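Local coordinates for protein heme peroxidase (Bacteroides thetaiotaomicron, PDB 2GVK) that probably uses a bound heme to oxidise dyes and related substrates with hydrogen peroxide, as other dye-decolorizing peroxidases do, at residues T273-M276 against L277-F281. Numbering follows the deposited sequence. Where two conformers were deposited one is given.
Sequences TRRM and LENMF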
loop_
_atom_site.group_PDB
_atom_site.type_symbol
_atom_site.label_atom_id
_atom_site.label_comp_id
_atom_site.label_asym_id
_atom_site.label_seq_id
_atom_site.Cartn_x
_atom_site.Cartn_y
_atom_site.Cartn_z
ATOM N N THR A 273 29.559 22.592 -7.248
ATOM C CA THR A 273 29.895 21.226 -7.608
ATOM C C THR A 273 31.378 21.119 -7.931
ATOM O O THR A 273 32.056 20.195 -7.473
ATOM C CB THR A 273 29.073 20.756 -8.824
ATOM O OG1 THR A 273 27.694 21.052 -8.596
ATOM C CG2 THR A 273 29.261 19.246 -9.055
ATOM N N ARG A 274 31.893 22.099 -8.648
ATOM C CA ARG A 274 33.286 22.056 -9.044
ATOM C C ARG A 274 34.199 22.202 -7.828
ATOM O O ARG A 274 35.193 21.505 -7.726
ATOM C CB ARG A 274 33.630 23.106 -10.106
ATOM C CG ARG A 274 35.043 22.880 -10.655
ATOM C CD ARG A 274 35.451 23.807 -11.769
ATOM N NE ARG A 274 36.904 23.699 -11.982
ATOM C CZ ARG A 274 37.505 22.734 -12.691
ATOM N NH1 ARG A 274 36.795 21.827 -13.344
ATOM N NH2 ARG A 274 38.832 22.716 -12.784
ATOM N N ARG A 275 33.809 23.030 -6.864
ATOM C CA ARG A 275 34.602 23.177 -5.645
ATOM C C ARG A 275 34.627 21.879 -4.836
ATOM O O ARG A 275 35.661 21.500 -4.281
ATOM C CB ARG A 275 34.073 24.329 -4.788
ATOM C CG ARG A 275 34.748 24.453 -3.425
ATOM C CD ARG A 275 35.009 25.888 -2.982
ATOM N NE ARG A 275 35.771 26.642 -3.970
ATOM C CZ ARG A 275 36.231 27.871 -3.772
ATOM N NH1 ARG A 275 36.002 28.489 -2.621
ATOM N NH2 ARG A 275 36.918 28.489 -4.724
HETATM N N MSE A 276 33.481 21.205 -4.780
HETATM C CA MSE A 276 33.362 19.892 -4.147
HETATM C C MSE A 276 34.330 18.907 -4.813
HETATM O O MSE A 276 35.075 18.197 -4.146
HETATM C CB MSE A 276 31.918 19.392 -4.271
HETATM C CG MSE A 276 31.660 18.050 -3.654
HETATM SE SE MSE A 276 29.948 17.310 -4.224
HETATM C CE MSE A 276 30.495 16.686 -6.025
ATOM N N LEU A 277 34.316 18.886 -6.147
ATOM C CA LEU A 277 35.200 18.014 -6.896
ATOM C C LEU A 277 36.672 18.346 -6.644
ATOM O O LEU A 277 37.503 17.443 -6.555
ATOM C CB LEU A 277 34.896 18.091 -8.389
ATOM C CG LEU A 277 33.556 17.513 -8.824
ATOM C CD1 LEU A 277 33.239 17.942 -10.245
ATOM C CD2 LEU A 277 33.549 16.010 -8.717
ATOM N N GLU A 278 37.002 19.633 -6.584
ATOM C CA GLU A 278 38.391 20.038 -6.236
ATOM C C GLU A 278 38.771 19.477 -4.855
ATOM O O GLU A 278 39.853 18.891 -4.685
ATOM C CB GLU A 278 38.533 21.539 -6.238
ATOM C CG GLU A 278 38.510 22.175 -7.622
ATOM C CD GLU A 278 38.513 23.716 -7.559
ATOM O OE1 GLU A 278 38.549 24.277 -6.431
ATOM O OE2 GLU A 278 38.453 24.364 -8.636
ATOM N N ASN A 279 37.886 19.653 -3.870
ATOM C CA ASN A 279 38.135 19.138 -2.528
ATOM C C ASN A 279 38.375 17.622 -2.537
ATOM O O ASN A 279 39.164 17.110 -1.752
ATOM C CB ASN A 279 36.963 19.455 -1.591
ATOM C CG ASN A 279 36.957 20.896 -1.112
ATOM O OD1 ASN A 279 37.731 21.733 -1.581
ATOM N ND2 ASN A 279 36.067 21.192 -0.183
HETATM N N MSE A 280 37.638 16.906 -3.381
HETATM C CA MSE A 280 37.740 15.450 -3.436
HETATM C C MSE A 280 39.002 14.986 -4.119
HETATM O O MSE A 280 39.741 14.132 -3.579
HETATM C CB MSE A 280 36.545 14.863 -4.180
HETATM C CG MSE A 280 35.244 14.990 -3.445
HETATM SE SE MSE A 280 33.767 14.480 -4.595
HETATM C CE MSE A 280 34.263 12.525 -4.844
ATOM N N PHE A 281 39.271 15.534 -5.300
ATOM C CA PHE A 281 40.319 14.982 -6.175
ATOM C C PHE A 281 41.676 15.629 -5.986
ATOM O O PHE A 281 42.695 14.977 -6.173
ATOM C CB PHE A 281 39.875 15.059 -7.644
ATOM C CG PHE A 281 38.797 14.061 -7.996
ATOM C CD1 PHE A 281 37.453 14.339 -7.724
ATOM C CD2 PHE A 281 39.128 12.829 -8.531
ATOM C CE1 PHE A 281 36.479 13.420 -8.013
ATOM C CE2 PHE A 281 38.164 11.913 -8.838
ATOM C CZ PHE A 281 36.832 12.188 -8.552
#
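Thr273 takes the amide of Leu277 on its carbonyl, Leu277 N to Thr273 O 2.9 Å, the first of four i to i+4 bonds that join 273-276 to 277-281 in one alpha-helix. Leu277 CG rests against that same oxygen, and the leucine side chain touches Phe189 and Gln191 of strand 186-195. One residue on, Arg274 accepts from Glu278 N and also meets its side chain. With CG anti to the backbone N (chi1 -171°), the arginine runs out extended, while the glutamate, CG beside its own backbone N, runs out extended alongside the Arg274 carbonyl, its CG 3.4 Å from Arg274 O. Their charged ends form a long salt bridge, Arg274 NE to Glu278 OE2 3.7 Å, with guanidinium and carboxylate planes perpendicular. The arginine's firmer anchor is the hydrogen bond from NH1 to Ser93 O. Arg275 sits on the more exposed side; its NE is 4.4 Å from Glu278 OE1, beyond a salt bridge, where any attraction is probably weak. Asn279 N bonds to Arg275 O at 2.9 Å, and Asn279 ND2 reaches Val235 O. Both segments belong to helix 270-281, which follows strand 258-267 and packs against the beta-sheet in the C-terminal half of the ferredoxin-like DyP fold. Met276, a selenomethionine here, turns to the buried side. Its chain bends at the last torsion (chi3 78°), bringing CE 4.1 Å from Leu277 CD2; the same CE is 4.2 Å from Met280 SE. The two selenomethionines lie alongside each other, pointing the same way; Met276 touches Phe263 of strand 258-267, Met280 touches Tyr193 of strand 186-195. Between their backbones the last bond across the contact, Met280 N to Met276 O, is the most bent of the four, with an N-H...O angle of 144°.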